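Local coordinates for reticulocyte binding protein (Streptococcus agalactiae COH1, PDB 3FAW) that probably hydrolyses alpha-1,6 branch linkages in pullulan and related alpha-glucans, as a secreted, cell-wall-anchored pullulanase of group B Streptococcus, at residues Gln349-Leu354 with Arg435-Asp440; Tyr444-Phe449 with Lys475-Asn480; Lys68-Thr73 with Ser92-Lys97. All coordinates share one frame; numbering follows the deposited sequence.

Contact 1. Residues Gln349-Leu354 with Arg435-Asp440; sequences QSYFAL and RRVLVD
F352 and Y351 reach out from the loop 349-354 to the helix face formed by V437 and D440. F352 CZ leads: it meets D440 CB at 3.8 Å, in the plane of the ring and at its edge. F352 CE1 lies 3.8 Å from D440 O, and on the other flank CE2 approaches V437 O, so the end of the ring fits between one turn's carbonyls. Chi1 of -69° sets F352 CG opposite its own carbonyl carbon and lets the ring extend to the helix. Y351 meets the helix through CD2, which touches V437 CG1 at 3.7 Å, the two side chains crossing at about a right angle, while its hydroxyl bonds to V391 O. Within the loop, S350 OG accepts from A353 N at 3.0 Å, an ST motif. On the helix, D440 OD2 takes R436 NE at 2.9 Å on its syn lone pair, tilted 23° from the guanidinium plane, and also bonds Y220 OH. That salt bridge spans one turn of the helix. The whole arrangement belongs to a TIM barrel: a long loop after strand 312-315 packs on helix 432-449, which leads into strand 453-456.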
loop_
_atom_site.group_PDB
_atom_site.type_symbol
_atom_site.label_atom_id
_atom_site.label_comp_id
_atom_site.label_asym_id
_atom_site.label_seq_id
_atom_site.Cartn_x
_atom_site.Cartn_y
_atom_site.Cartn_z
ATOM N N GLN A 349 -9.380 2.071 -9.596
ATOM C CA GLN A 349 -10.598 1.861 -10.365
ATOM C C GLN A 349 -11.259 0.516 -10.021
ATOM O O GLN A 349 -12.486 0.437 -9.894
ATOM C CB GLN A 349 -10.287 1.941 -11.859
ATOM C CG GLN A 349 -11.497 1.744 -12.744
ATOM C CD GLN A 349 -11.234 2.115 -14.181
ATOM O OE1 GLN A 349 -12.159 2.847 -14.767
ATOM N NE2 GLN A 349 -10.212 1.746 -14.759
ATOM N N SER A 350 -10.452 -0.535 -9.883
ATOM C CA SER A 350 -10.961 -1.860 -9.507
ATOM C C SER A 350 -10.110 -2.488 -8.404
ATOM O O SER A 350 -8.916 -2.192 -8.281
ATOM C CB SER A 350 -11.009 -2.794 -10.724
ATOM O OG SER A 350 -11.600 -4.050 -10.397
ATOM N N TYR A 351 -10.743 -3.348 -7.607
ATOM C CA TYR A 351 -10.065 -4.073 -6.528
ATOM C C TYR A 351 -9.891 -5.563 -6.836
ATOM O O TYR A 351 -9.231 -6.272 -6.083
ATOM C CB TYR A 351 -10.810 -3.871 -5.199
ATOM C CG TYR A 351 -10.727 -2.446 -4.691
ATOM C CD1 TYR A 351 -9.488 -1.834 -4.489
ATOM C CD2 TYR A 351 -11.874 -1.702 -4.426
ATOM C CE1 TYR A 351 -9.392 -0.533 -4.037
ATOM C CE2 TYR A 351 -11.786 -0.387 -3.966
ATOM C CZ TYR A 351 -10.540 0.190 -3.778
ATOM O OH TYR A 351 -10.430 1.484 -3.327
ATOM N N PHE A 352 -10.474 -6.012 -7.949
ATOM C CA PHE A 352 -10.344 -7.391 -8.439
ATOM C C PHE A 352 -9.633 -7.461 -9.789
ATOM O O PHE A 352 -8.851 -8.380 -10.037
ATOM C CB PHE A 352 -11.727 -8.024 -8.624
ATOM C CG PHE A 352 -12.465 -8.285 -7.348
ATOM C CD1 PHE A 352 -12.462 -9.549 -6.775
ATOM C CD2 PHE A 352 -13.195 -7.274 -6.736
ATOM C CE1 PHE A 352 -13.162 -9.800 -5.601
ATOM C CE2 PHE A 352 -13.893 -7.515 -5.561
ATOM C CZ PHE A 352 -13.877 -8.780 -4.995
ATOM N N ALA A 353 -9.941 -6.508 -10.670
ATOM C CA ALA A 353 -9.422 -6.502 -12.034
ATOM C C ALA A 353 -8.045 -5.830 -12.128
ATOM O O ALA A 353 -7.854 -4.711 -11.644
ATOM C CB ALA A 353 -10.410 -5.819 -12.967
ATOM N N LEU A 354 -7.105 -6.525 -12.767
ATOM C CA LEU A 354 -5.732 -6.044 -12.939
ATOM C C LEU A 354 -5.667 -4.899 -13.934
ATOM O O LEU A 354 -6.524 -4.771 -14.808
ATOM C CB LEU A 354 -4.820 -7.176 -13.434
ATOM C CG LEU A 354 -4.637 -8.372 -12.495
ATOM C CD1 LEU A 354 -3.838 -9.498 -13.163
ATOM C CD2 LEU A 354 -3.982 -7.945 -11.198
ATOM N N ARG A 435 -17.027 -3.817 3.332
ATOM C CA ARG A 435 -16.110 -4.771 3.950
ATOM C C ARG A 435 -15.939 -6.012 3.069
ATOM O O ARG A 435 -14.829 -6.519 2.927
ATOM C CB ARG A 435 -16.587 -5.170 5.347
ATOM C CG ARG A 435 -15.585 -6.032 6.106
ATOM C CD ARG A 435 -16.039 -6.270 7.533
ATOM N NE ARG A 435 -15.892 -5.079 8.366
ATOM C CZ ARG A 435 -16.227 -5.016 9.652
ATOM N NH1 ARG A 435 -16.741 -6.073 10.275
ATOM N NH2 ARG A 435 -16.051 -3.885 10.322
ATOM N N ARG A 436 -17.030 -6.487 2.471
ATOM C CA ARG A 436 -16.964 -7.612 1.526
ATOM C C ARG A 436 -16.021 -7.347 0.350
ATOM O O ARG A 436 -15.244 -8.227 -0.036
ATOM C CB ARG A 436 -18.353 -7.966 0.981
ATOM C CG ARG A 436 -19.151 -8.927 1.854
ATOM C CD ARG A 436 -20.219 -9.644 1.038
ATOM N NE ARG A 436 -19.628 -10.525 0.027
ATOM C CZ ARG A 436 -20.314 -11.180 -0.908
ATOM N NH1 ARG A 436 -21.633 -11.072 -0.986
ATOM N NH2 ARG A 436 -19.672 -11.960 -1.769
ATOM N N VAL A 437 -16.084 -6.142 -0.213
ATOM C CA VAL A 437 -15.225 -5.776 -1.342
ATOM C C VAL A 437 -13.742 -5.937 -0.990
ATOM O O VAL A 437 -12.977 -6.517 -1.758
ATOM C CB VAL A 437 -15.478 -4.323 -1.813
ATOM C CG1 VAL A 437 -14.390 -3.880 -2.787
ATOM C CG2 VAL A 437 -16.860 -4.197 -2.444
ATOM N N LEU A 438 -13.357 -5.426 0.177
ATOM C CA LEU A 438 -11.981 -5.535 0.665
ATOM C C LEU A 438 -11.588 -6.991 0.920
ATOM O O LEU A 438 -10.584 -7.473 0.392
ATOM C CB LEU A 438 -11.806 -4.706 1.947
ATOM C CG LEU A 438 -10.409 -4.639 2.578
ATOM C CD1 LEU A 438 -10.253 -3.374 3.421
ATOM C CD2 LEU A 438 -10.108 -5.879 3.427
ATOM N N VAL A 439 -12.394 -7.682 1.721
ATOM C CA VAL A 439 -12.103 -9.059 2.135
ATOM C C VAL A 439 -12.192 -10.058 0.971
ATOM O O VAL A 439 -11.331 -10.933 0.840
ATOM C CB VAL A 439 -13.017 -9.496 3.312
ATOM C CG1 VAL A 439 -12.796 -10.956 3.672
ATOM C CG2 VAL A 439 -12.766 -8.614 4.528
ATOM N N ASP A 440 -13.214 -9.926 0.126
ATOM C CA ASP A 440 -13.365 -10.815 -1.035
ATOM C C ASP A 440 -12.228 -10.655 -2.046
ATOM O O ASP A 440 -11.788 -11.640 -2.634
ATOM C CB ASP A 440 -14.699 -10.593 -1.760
ATOM C CG ASP A 440 -15.908 -10.935 -0.905
ATOM O OD1 ASP A 440 -15.800 -11.749 0.041
ATOM O OD2 ASP A 440 -16.982 -10.372 -1.194
#

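Contact 2. Residues Tyr444-Phe449 with Lys475-Asn480; sequences YLTSEF and KAINPN
N478 OD1 accepts the backbone N-H of N480, with 3.1 Å from N480 N, and the same side chain offers its CB to T446 across the contact. The bond closes an Asx turn. It is bent at the hydrogen (142°), and the donor stands above the carbonyl plane, well off a lone pair. N478 CG lies anti to its backbone N (chi1 177°), which carries the amide to the turn it closes; at the other end of that amide, ND2 makes a weak bond to V451 O.

Everything that crosses between the two helices is carbon. T446 CG2 is the methyl that makes the contact from helix 432-449: it sits 4.0 Å from I477 CG2 and 4.1 Å from N478 CB, meeting the isoleucine at a slant and the asparagine nearly at right angles. With CG2 opposite the threonine's backbone N, the methyl faces the neighbouring helix and OG1 goes back to I442 O. S447 does much the same. Its OG bonds K443 O, and its CB is left to touch I477 CG2 at 4.0 Å and I477 CD1 at 4.1 Å. I477 thus touches both residues with its CG2, and reaches S447 CB with CD1 too.

T446 also touches F454 of strand 453-456, so its side chain meets the barrel strand as well. With both hydroxyls returned to carbonyls of their own helix and no hydrogen bond between the segments, the end of helix 464-477 is held against helix 432-449 by van der Waals contact alone here, which probably imposes little directional preference on the pair, while the asparagine's polar end fixes the chain turn instead.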
loop_
_atom_site.group_PDB
_atom_site.type_symbol
_atom_site.label_atom_id
_atom_site.label_comp_id
_atom_site.label_asym_id
_atom_site.label_seq_id
_atom_site.Cartn_x
_atom_site.Cartn_y
_atom_site.Cartn_z
ATOM N N TYR A 444 -9.647 -13.462 -3.126
ATOM C CA TYR A 444 -9.493 -13.770 -4.548
ATOM C C TYR A 444 -8.028 -13.675 -4.976
ATOM O O TYR A 444 -7.487 -14.616 -5.561
ATOM C CB TYR A 444 -10.372 -12.849 -5.406
ATOM C CG TYR A 444 -10.040 -12.887 -6.886
ATOM C CD1 TYR A 444 -10.424 -13.960 -7.686
ATOM C CD2 TYR A 444 -9.331 -11.850 -7.481
ATOM C CE1 TYR A 444 -10.113 -13.990 -9.050
ATOM C CE2 TYR A 444 -9.018 -11.870 -8.834
ATOM C CZ TYR A 444 -9.404 -12.938 -9.614
ATOM O OH TYR A 444 -9.082 -12.942 -10.961
ATOM N N LEU A 445 -7.386 -12.551 -4.669
ATOM C CA LEU A 445 -5.972 -12.372 -4.998
ATOM C C LEU A 445 -5.096 -13.451 -4.358
ATOM O O LEU A 445 -4.196 -13.983 -5.010
ATOM C CB LEU A 445 -5.487 -10.974 -4.599
ATOM C CG LEU A 445 -6.136 -9.825 -5.386
ATOM C CD1 LEU A 445 -5.818 -8.460 -4.759
ATOM C CD2 LEU A 445 -5.724 -9.868 -6.856
ATOM N N THR A 446 -5.373 -13.790 -3.098
ATOM C CA THR A 446 -4.596 -14.819 -2.402
ATOM C C THR A 446 -4.737 -16.186 -3.069
ATOM O O THR A 446 -3.744 -16.804 -3.433
ATOM C CB THR A 446 -5.007 -14.966 -0.916
ATOM O OG1 THR A 446 -4.904 -13.704 -0.254
ATOM C CG2 THR A 446 -4.106 -15.967 -0.210
ATOM N N SER A 447 -5.974 -16.649 -3.219
ATOM C CA SER A 447 -6.231 -18.008 -3.690
ATOM C C SER A 447 -6.027 -18.172 -5.203
ATOM O O SER A 447 -5.558 -19.219 -5.648
ATOM C CB SER A 447 -7.639 -18.469 -3.283
ATOM O OG SER A 447 -8.637 -17.672 -3.891
ATOM N N GLU A 448 -6.369 -17.145 -5.982
ATOM C CA GLU A 448 -6.256 -17.220 -7.446
ATOM C C GLU A 448 -4.818 -17.003 -7.931
ATOM O O GLU A 448 -4.313 -17.777 -8.742
ATOM C CB GLU A 448 -7.189 -16.205 -8.118
ATOM C CG GLU A 448 -7.366 -16.419 -9.621
ATOM C CD GLU A 448 -7.871 -17.812 -9.957
ATOM O OE1 GLU A 448 -8.841 -18.264 -9.317
ATOM O OE2 GLU A 448 -7.297 -18.458 -10.859
ATOM N N PHE A 449 -4.169 -15.947 -7.446
ATOM C CA PHE A 449 -2.799 -15.616 -7.872
ATOM C C PHE A 449 -1.699 -16.173 -6.946
ATOM O O PHE A 449 -0.510 -16.000 -7.220
ATOM C CB PHE A 449 -2.658 -14.099 -8.050
ATOM C CG PHE A 449 -3.464 -13.547 -9.199
ATOM C CD1 PHE A 449 -2.947 -13.540 -10.489
ATOM C CD2 PHE A 449 -4.745 -13.046 -8.993
ATOM C CE1 PHE A 449 -3.690 -13.032 -11.555
ATOM C CE2 PHE A 449 -5.494 -12.538 -10.050
ATOM C CZ PHE A 449 -4.970 -12.531 -11.331
ATOM N N LYS A 475 -4.955 -15.736 5.873
ATOM C CA LYS A 475 -4.142 -16.705 6.602
ATOM C C LYS A 475 -4.760 -18.106 6.561
ATOM O O LYS A 475 -4.030 -19.095 6.530
ATOM C CB LYS A 475 -3.885 -16.251 8.044
ATOM C CG LYS A 475 -3.203 -17.313 8.915
ATOM C CD LYS A 475 -2.303 -16.717 9.984
ATOM C CE LYS A 475 -0.941 -16.339 9.412
ATOM N NZ LYS A 475 0.072 -16.117 10.482
ATOM N N ALA A 476 -6.093 -18.188 6.537
ATOM C CA ALA A 476 -6.786 -19.475 6.427
ATOM C C ALA A 476 -6.504 -20.160 5.090
ATOM O O ALA A 476 -6.377 -21.378 5.036
ATOM C CB ALA A 476 -8.290 -19.302 6.632
ATOM N N ILE A 477 -6.399 -19.378 4.018
ATOM C CA ILE A 477 -6.040 -19.916 2.698
ATOM C C ILE A 477 -4.550 -20.259 2.642
ATOM O O ILE A 477 -4.178 -21.361 2.227
ATOM C CB ILE A 477 -6.360 -18.916 1.563
ATOM C CG1 ILE A 477 -7.859 -18.610 1.513
ATOM C CG2 ILE A 477 -5.900 -19.469 0.213
ATOM C CD1 ILE A 477 -8.208 -17.401 0.657
ATOM N N ASN A 478 -3.720 -19.304 3.064
ATOM C CA ASN A 478 -2.255 -19.405 3.033
ATOM C C ASN A 478 -1.678 -19.222 4.445
ATOM O O ASN A 478 -1.506 -18.087 4.898
ATOM C CB ASN A 478 -1.692 -18.334 2.088
ATOM C CG ASN A 478 -0.169 -18.315 2.036
ATOM O OD1 ASN A 478 0.507 -19.176 2.603
ATOM N ND2 ASN A 478 0.378 -17.313 1.354
ATOM N N PRO A 479 -1.355 -20.334 5.137
ATOM C CA PRO A 479 -0.788 -20.308 6.491
ATOM C C PRO A 479 0.461 -19.433 6.674
ATOM O O PRO A 479 0.719 -18.977 7.788
ATOM C CB PRO A 479 -0.420 -21.778 6.744
ATOM C CG PRO A 479 -1.326 -22.547 5.885
ATOM C CD PRO A 479 -1.524 -21.718 4.652
ATOM N N ASN A 480 1.231 -19.224 5.602
ATOM C CA ASN A 480 2.439 -18.391 5.645
ATOM C C ASN A 480 2.194 -16.909 5.311
ATOM O O ASN A 480 3.143 -16.127 5.197
ATOM C CB ASN A 480 3.502 -18.964 4.700
ATOM C CG ASN A 480 4.062 -20.300 5.176
ATOM O OD1 ASN A 480 4.414 -21.160 4.366
ATOM N ND2 ASN A 480 4.152 -20.478 6.488
#

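Contact 3. Residues Lys68-Thr73 with Ser92-Lys97; sequences KELKVT and SLLIIK
L70 faces L94 and I96 from the loop position between helix 64-69 and strand 71-73. Its CB points toward strand 93-98 without reaching it. CG, placed anti to the backbone N (chi1 -166°), carries the branch point closer, and there the two methyls part ways. CD1 comes no nearer than 4.3 Å to L94 CD2. CD2 does the real work: it meets L94 CD2 tip to tip at 3.4 Å, tighter than the usual carbon contact, and I96 CD1 at 3.8 Å, with I96 CG1 behind it at 4.0 Å. One methyl thus bears on two residues that lie two positions apart on the same face of strand 93-98. Two residues further on, V72 CG2 meets I96 CG2 at 4.3 Å.

Neighbouring strands close round the cluster. Strand 79-88 stands between strands 71-73 and 93-98 in the sheet order and packs I85 and L87 on L94 and I82 on I96, while Y111 touches L70. Since the two segments exchange no hydrogen bond, the bonding that aligns the strands is made by neighbouring strands, and the direct contact is close methyl packing, tight at the L70-L94 pair.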
loop_
_atom_site.group_PDB
_atom_site.type_symbol
_atom_site.label_atom_id
_atom_site.label_comp_id
_atom_site.label_asym_id
_atom_site.label_seq_id
_atom_site.Cartn_x
_atom_site.Cartn_y
_atom_site.Cartn_z
ATOM N N LYS A 68 -49.465 16.864 18.123
ATOM C CA LYS A 68 -50.067 17.712 17.030
ATOM C C LYS A 68 -49.589 17.750 15.573
ATOM O O LYS A 68 -50.241 17.168 14.697
ATOM C CB LYS A 68 -50.364 19.135 17.564
ATOM C CG LYS A 68 -50.682 19.184 19.086
ATOM C CD LYS A 68 -51.947 19.958 19.435
ATOM C CE LYS A 68 -52.034 20.241 20.938
ATOM N NZ LYS A 68 -51.230 21.433 21.335
ATOM N N GLU A 69 -48.497 18.449 15.304
ATOM C CA GLU A 69 -48.171 18.847 13.934
ATOM C C GLU A 69 -47.511 17.751 13.091
ATOM O O GLU A 69 -47.676 17.723 11.867
ATOM C CB GLU A 69 -47.279 20.087 13.978
ATOM C CG GLU A 69 -46.923 20.674 12.625
ATOM C CD GLU A 69 -48.129 21.148 11.837
ATOM O OE1 GLU A 69 -49.118 21.597 12.459
ATOM O OE2 GLU A 69 -48.080 21.078 10.590
ATOM N N LEU A 70 -46.770 16.858 13.743
ATOM C CA LEU A 70 -45.995 15.830 13.045
ATOM C C LEU A 70 -46.891 14.746 12.443
ATOM O O LEU A 70 -47.742 14.180 13.134
ATOM C CB LEU A 70 -44.991 15.193 14.010
ATOM C CG LEU A 70 -43.878 14.342 13.398
ATOM C CD1 LEU A 70 -42.847 15.223 12.694
ATOM C CD2 LEU A 70 -43.216 13.496 14.474
ATOM N N LYS A 71 -46.694 14.463 11.156
ATOM C CA LYS A 71 -47.416 13.388 10.472
ATOM C C LYS A 71 -46.485 12.582 9.566
ATOM O O LYS A 71 -45.570 13.131 8.950
ATOM C CB LYS A 71 -48.585 13.952 9.661
ATOM C CG LYS A 71 -49.726 14.469 10.523
ATOM C CD LYS A 71 -50.892 14.966 9.684
ATOM C CE LYS A 71 -51.962 15.610 10.560
ATOM N NZ LYS A 71 -53.049 16.238 9.749
ATOM N N VAL A 72 -46.733 11.276 9.504
ATOM C CA VAL A 72 -45.948 10.349 8.697
ATOM C C VAL A 72 -46.857 9.635 7.703
ATOM O O VAL A 72 -47.933 9.163 8.074
ATOM C CB VAL A 72 -45.267 9.284 9.575
ATOM C CG1 VAL A 72 -44.457 8.318 8.720
ATOM C CG2 VAL A 72 -44.388 9.941 10.630
ATOM N N THR A 73 -46.428 9.558 6.444
ATOM C CA THR A 73 -47.166 8.808 5.428
ATOM C C THR A 73 -46.235 7.880 4.652
ATOM O O THR A 73 -45.015 8.056 4.659
ATOM C CB THR A 73 -47.921 9.742 4.450
ATOM O OG1 THR A 73 -46.990 10.574 3.751
ATOM C CG2 THR A 73 -48.925 10.621 5.202
ATOM N N SER A 92 -31.106 18.038 18.661
ATOM C CA SER A 92 -32.248 18.577 17.923
ATOM C C SER A 92 -32.820 17.544 16.954
ATOM O O SER A 92 -33.185 17.867 15.822
ATOM C CB SER A 92 -31.871 19.875 17.204
ATOM O OG SER A 92 -31.573 20.888 18.147
ATOM N N LEU A 93 -32.886 16.294 17.411
ATOM C CA LEU A 93 -33.495 15.225 16.634
ATOM C C LEU A 93 -34.662 14.606 17.390
ATOM O O LEU A 93 -34.656 14.520 18.622
ATOM C CB LEU A 93 -32.459 14.165 16.227
ATOM C CG LEU A 93 -31.732 13.346 17.292
ATOM C CD1 LEU A 93 -32.623 12.257 17.839
ATOM C CD2 LEU A 93 -30.466 12.731 16.704
ATOM N N LEU A 94 -35.668 14.194 16.625
ATOM C CA LEU A 94 -36.876 13.582 17.152
ATOM C C LEU A 94 -36.909 12.124 16.706
ATOM O O LEU A 94 -36.888 11.836 15.509
ATOM C CB LEU A 94 -38.091 14.332 16.609
ATOM C CG LEU A 94 -39.482 13.899 17.072
ATOM C CD1 LEU A 94 -39.676 14.222 18.546
ATOM C CD2 LEU A 94 -40.537 14.582 16.221
ATOM N N ILE A 95 -36.951 11.203 17.666
ATOM C CA ILE A 95 -37.043 9.775 17.356
ATOM C C ILE A 95 -38.524 9.380 17.303
ATOM O O ILE A 95 -39.248 9.532 18.285
ATOM C CB ILE A 95 -36.276 8.902 18.375
ATOM C CG1 ILE A 95 -34.820 9.371 18.495
ATOM C CG2 ILE A 95 -36.311 7.437 17.962
ATOM C CD1 ILE A 95 -34.610 10.456 19.533
ATOM N N ILE A 96 -38.957 8.888 16.142
ATOM C CA ILE A 96 -40.361 8.591 15.868
ATOM C C ILE A 96 -40.557 7.077 15.813
ATOM O O ILE A 96 -39.872 6.393 15.048
ATOM C CB ILE A 96 -40.804 9.201 14.509
ATOM C CG1 ILE A 96 -40.430 10.688 14.427
ATOM C CG2 ILE A 96 -42.301 9.020 14.307
ATOM C CD1 ILE A 96 -40.479 11.262 13.018
ATOM N N LYS A 97 -41.496 6.569 16.616
ATOM C CA LYS A 97 -41.780 5.133 16.709
ATOM C C LYS A 97 -43.109 4.766 16.052
ATOM O O LYS A 97 -44.081 5.528 16.112
ATOM C CB LYS A 97 -41.817 4.679 18.174
ATOM C CG LYS A 97 -40.514 4.882 18.933
ATOM C CD LYS A 97 -40.659 4.434 20.379
ATOM C CE LYS A 97 -39.525 4.949 21.249
ATOM N NZ LYS A 97 -38.220 4.299 20.919
#

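How the contacts relate
Contact 3 comes first along the chain, in the N-terminal beta domain; contacts 1 and 2 follow in series in the catalytic TIM barrel. The last two are neighbours, their centres about 14 Å apart, and both use helix 432-449: the loop 349-354 packs on its first half, and helix 464-477 ends against its later turns. They also touch directly, F352 O lying 3.7 Å from Y444 CE2 and L354 CD1 3.7 Å from F449 CZ. Contact 3 lies far off, with centres about 40 Å from contact 1 and about 50 Å from contact 2, and no touch. The modules of this multidomain enzyme thus carry separate cores, one helix serving two interfaces in the barrel.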